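Local coordinates for hypothetical protein EF_2215 (Enterococcus faecalis, PDB 2NN5), which is of unknown function but belongs to the AHA1 family, with the fold of Hsp90 ATPase activator C-terminal domains, and binds magnesium in the crystal, at residues F29-N33 / Q34-F38; I44-S47 / P48-W52. All blocks are in the same frame, centred on the assembly; numbering follows the deposited sequence.

The two contacts follow one another along the chain and sit at the two ends of strand 35-44. Contact 1 (29-33 with 34-38) is the hairpin turn that leads into this strand, at the edge of the antiparallel sheet; contact 2 (44-47 with 48-52) is the turn out of it into helix 48-56. Their centres lie about 29 Å apart, on opposite sides of the centre of the chain, and their nearest atoms are about 14 Å apart. Helix 138-157 serves both, touching Ile-36 and Phe-38 in the first and Ile-44 and Ala-46 in the second. A bound magnesium ion lies about 4 Å from the side chain of Gln-49 in contact 2.

Contact 1: F29-N33 / Q34-F38; sequences FRLEN and QTIYF
Phe-29 and Phe-38 lie side by side at the open end of a beta hairpin of strands 28-32 and 35-44 with a two-residue loop, a type I' turn from Glu-32 to Thr-35. Their rings are inclined at 34°, and Phe-29 CE2 comes to 3.4 Å from Phe-38 CD1; Phe-29 also meets Tyr-175 and Leu-179 of helix 168-182. Arg-30 pairs with Tyr-37 through two backbone bonds, N to Tyr-37 O (2.9 Å) and O from Tyr-37 N (2.8 Å). On the same face of the sheet as Phe-29, Leu-31 (chi1 175°) leans CD1 over the neighbouring strand, 3.5 Å from Thr-35 O and 3.9 Å from Ile-36 CG1. The Glu-32 and Tyr-37 side chains cross at about a right angle, carboxylate and ring planes 79° apart, with OE1 3.7 Å from Tyr-37 CE1. In one of two conformers of Arg-30, and so tentatively, Glu-32 OE2 accepts a hydrogen bond from Arg-30 NH1 at 3.2 Å, part of a salt bridge, from above the carboxylate plane. One water lies in the plane of the Tyr-37 ring, 2.8 Å from Tyr-37 OH, and donates weakly to Glu-32 O. Glu-32 and Thr-35 form the hydrogen-bonded pair that closes the turn. Asn-33 and Gln-34 take the left-handed backbone conformations at its corner, where Gln-34 O accepts from Arg-138 NH1.

Contact 2: I44-S47 / P48-W52; sequences ISAS and PQTIW
Ser-47 OG is held from two directions at the start of helix 48-56: it accepts from Thr-50 N at 3.1 Å, and a water lies 3.0 Å from the same Ser-47 OG. The hydroxyl reaches the first turn because chi1 of 68° sets OG between the backbone N and the carbonyl carbon. This is an N-cap bond, giving an acceptor to an N-H of the first turn, which lacks the i-4 carbonyl partner of a helix interior. The water on Ser-47 OG also donates weakly to Gln-49 OE1; the chain of Gln-49 bends at chi2 (82°), carrying OE1 back to 3.5 Å from Ser-47 CB. A second water accepts from Ser-47 N at 3.0 Å and lies 3.0 Å from Thr-50 OG1.

Ser-47 O begins the regular helical bonding, receiving Ile-51 N at 3.0 Å in a nearly straight bond (166°). Pro-48 occupies the first position of the helix, where its lack of an N-H costs no helical bond.

Below the cap the contact is apolar. Ile-51 extends CD1 back towards the incoming strand, 3.8 Å from Ile-44 CB, where the two isoleucines cross obliquely. Ala-46 CB rests against Thr-50 CG2 and lies 4.2 Å from Ile-51 CG1, while Ala-46 O accepts a hydrogen bond from Thr-122 OG1 of strand 121-130. Val-156 of helix 138-157 touches both Ile-44 and Ala-46, and Leu-114 lies against Ile-51, so the turn is set between the long helix and the sheet. The arrangement is a serine N-cap accompanied by a hydrophobic staple, Ala-46 with Ile-51, at the strand-to-helix connection of the helix-grip fold to which AHA1-like domains belong.

Contact 1: F29-N33 / Q34-F38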
# COMPACT_ATOMS: atom_id res chain seq x y z
N PHE A 29 -3.78 7.50 11.81
CA PHE A 29 -5.13 6.93 11.83
C PHE A 29 -6.14 7.98 12.23
O PHE A 29 -5.86 8.84 13.08
CB PHE A 29 -5.21 5.78 12.84
CG PHE A 29 -4.12 4.77 12.67
CD1 PHE A 29 -2.87 4.97 13.24
CD2 PHE A 29 -4.33 3.63 11.93
CE1 PHE A 29 -1.85 4.09 13.10
CE2 PHE A 29 -3.23 2.72 11.75
CZ PHE A 29 -2.04 2.98 12.37
N ARG A 30 -7.32 7.88 11.64
CA ARG A 30 -8.46 8.66 12.09
C ARG A 30 -9.74 7.88 11.92
O ARG A 30 -9.84 6.99 11.07
CB ARG A 30 -8.53 9.97 11.31
CG ARG A 30 -9.26 11.08 12.06
CD ARG A 30 -9.67 12.21 11.12
NE ARG A 30 -8.53 12.99 10.63
CZ ARG A 30 -8.62 14.22 10.13
NH1 ARG A 30 -9.79 14.84 10.06
NH2 ARG A 30 -7.52 14.84 9.71
N LEU A 31 -10.70 8.18 12.79
CA LEU A 31 -12.04 7.56 12.73
C LEU A 31 -13.04 8.68 12.55
O LEU A 31 -13.06 9.62 13.34
CB LEU A 31 -12.33 6.75 14.02
CG LEU A 31 -13.73 6.14 14.16
CD1 LEU A 31 -13.94 5.02 13.15
CD2 LEU A 31 -13.88 5.56 15.61
N GLU A 32 -13.85 8.57 11.49
CA GLU A 32 -14.94 9.55 11.25
C GLU A 32 -16.17 8.75 10.86
O GLU A 32 -16.15 8.05 9.88
CB GLU A 32 -14.61 10.57 10.13
CG GLU A 32 -13.36 11.44 10.32
CD GLU A 32 -13.20 12.52 9.21
OE1 GLU A 32 -13.65 12.33 8.03
OE2 GLU A 32 -12.63 13.59 9.50
N ASN A 33 -17.26 8.86 11.63
CA ASN A 33 -18.50 8.20 11.18
C ASN A 33 -18.32 6.74 10.75
O ASN A 33 -18.68 6.33 9.60
CB ASN A 33 -19.16 8.96 10.04
CG ASN A 33 -20.58 8.48 9.76
OD1 ASN A 33 -21.03 8.45 8.61
ND2 ASN A 33 -21.27 8.06 10.81
N GLN A 34 -17.76 5.99 11.68
CA GLN A 34 -17.46 4.56 11.55
C GLN A 34 -16.42 4.16 10.49
O GLN A 34 -16.00 3.00 10.47
CB GLN A 34 -18.74 3.74 11.35
CG GLN A 34 -19.79 3.99 12.45
CD GLN A 34 -20.92 2.97 12.40
OE1 GLN A 34 -21.48 2.70 11.33
NE2 GLN A 34 -21.26 2.41 13.56
N THR A 35 -15.98 5.13 9.67
CA THR A 35 -14.97 4.88 8.65
C THR A 35 -13.57 5.16 9.22
O THR A 35 -13.33 6.19 9.86
CB THR A 35 -15.18 5.77 7.42
OG1 THR A 35 -16.44 5.44 6.86
CG2 THR A 35 -14.09 5.47 6.32
N ILE A 36 -12.65 4.23 8.98
CA ILE A 36 -11.26 4.40 9.43
C ILE A 36 -10.45 4.91 8.26
O ILE A 36 -10.60 4.43 7.12
CB ILE A 36 -10.72 3.07 9.95
CG1 ILE A 36 -11.38 2.79 11.31
CG2 ILE A 36 -9.19 3.13 10.15
CD1 ILE A 36 -11.10 1.47 11.89
N TYR A 37 -9.63 5.94 8.51
CA TYR A 37 -8.66 6.44 7.53
C TYR A 37 -7.26 6.12 8.01
O TYR A 37 -6.92 6.35 9.18
CB TYR A 37 -8.82 7.95 7.34
CG TYR A 37 -10.20 8.33 6.79
CD1 TYR A 37 -11.29 8.56 7.66
CD2 TYR A 37 -10.43 8.40 5.40
CE1 TYR A 37 -12.56 8.87 7.15
CE2 TYR A 37 -11.67 8.71 4.89
CZ TYR A 37 -12.74 8.94 5.77
OH TYR A 37 -13.95 9.27 5.21
N PHE A 38 -6.43 5.62 7.11
CA PHE A 38 -5.08 5.23 7.45
C PHE A 38 -4.14 5.93 6.47
O PHE A 38 -4.44 6.02 5.27
CB PHE A 38 -4.96 3.71 7.27
CG PHE A 38 -3.50 3.19 7.28
CD1 PHE A 38 -2.69 3.35 8.42
CD2 PHE A 38 -2.99 2.51 6.19
CE1 PHE A 38 -1.39 2.85 8.45
CE2 PHE A 38 -1.63 2.01 6.19
CZ PHE A 38 -0.86 2.19 7.32
O HOH W 1 -16.16 9.55 6.92

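Contact 2: I44-S47 / P48-W52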
# COMPACT_ATOMS: atom_id res chain seq x y z
N ILE A 44 11.70 6.31 -0.43
CA ILE A 44 12.31 5.37 -1.38
C ILE A 44 13.36 6.11 -2.20
O ILE A 44 13.07 7.17 -2.74
CB ILE A 44 11.24 4.77 -2.33
CG1 ILE A 44 10.11 4.10 -1.50
CG2 ILE A 44 11.89 3.75 -3.23
CD1 ILE A 44 8.94 3.58 -2.30
N SER A 45 14.57 5.55 -2.27
CA SER A 45 15.68 6.23 -2.99
C SER A 45 15.62 5.95 -4.49
O SER A 45 16.53 5.36 -5.10
CB SER A 45 17.03 5.81 -2.45
OG SER A 45 17.12 4.41 -2.52
N ALA A 46 14.54 6.41 -5.10
CA ALA A 46 14.43 6.48 -6.55
C ALA A 46 13.54 7.64 -6.92
O ALA A 46 12.86 8.17 -6.06
CB ALA A 46 13.81 5.19 -7.12
N SER A 47 13.54 8.01 -8.19
CA SER A 47 12.71 9.10 -8.65
C SER A 47 11.26 8.71 -8.72
O SER A 47 10.93 7.51 -8.81
CB SER A 47 13.14 9.48 -10.05
OG SER A 47 12.82 8.44 -10.96
N PRO A 48 10.38 9.70 -8.67
CA PRO A 48 8.95 9.38 -8.83
C PRO A 48 8.66 8.63 -10.13
O PRO A 48 7.78 7.79 -10.18
CB PRO A 48 8.27 10.75 -8.82
CG PRO A 48 9.22 11.61 -8.01
CD PRO A 48 10.61 11.13 -8.37
N GLN A 49 9.38 8.95 -11.19
CA GLN A 49 9.16 8.30 -12.46
C GLN A 49 9.48 6.81 -12.36
O GLN A 49 8.76 5.96 -12.94
CB GLN A 49 10.01 8.97 -13.54
CG GLN A 49 9.52 10.44 -13.80
CD GLN A 49 10.03 11.53 -12.82
OE1 GLN A 49 10.78 11.29 -11.91
NE2 GLN A 49 9.64 12.77 -13.09
N THR A 50 10.54 6.46 -11.63
CA THR A 50 10.87 5.04 -11.44
C THR A 50 9.77 4.35 -10.61
O THR A 50 9.33 3.27 -10.94
CB THR A 50 12.22 4.94 -10.75
OG1 THR A 50 13.25 5.35 -11.68
CG2 THR A 50 12.49 3.53 -10.32
N ILE A 51 9.38 4.99 -9.49
CA ILE A 51 8.44 4.33 -8.61
C ILE A 51 7.09 4.18 -9.31
O ILE A 51 6.39 3.19 -9.12
CB ILE A 51 8.32 5.14 -7.32
CG1 ILE A 51 9.66 5.06 -6.57
CG2 ILE A 51 7.14 4.61 -6.49
CD1 ILE A 51 9.83 6.16 -5.58
N TRP A 52 6.72 5.15 -10.16
CA TRP A 52 5.44 5.06 -10.88
C TRP A 52 5.34 3.76 -11.71
O TRP A 52 4.23 3.21 -11.86
CB TRP A 52 5.31 6.26 -11.81
CG TRP A 52 4.07 6.28 -12.60
CD1 TRP A 52 3.96 6.06 -13.96
CD2 TRP A 52 2.76 6.61 -12.13
NE1 TRP A 52 2.66 6.23 -14.34
CE2 TRP A 52 1.89 6.57 -13.24
CE3 TRP A 52 2.22 6.91 -10.86
CZ2 TRP A 52 0.49 6.81 -13.12
CZ3 TRP A 52 0.84 7.17 -10.75
CH2 TRP A 52 0.02 7.14 -11.87
O HOH W 2 15.47 6.56 -10.01
O HOH W 3 13.53 9.85 -13.52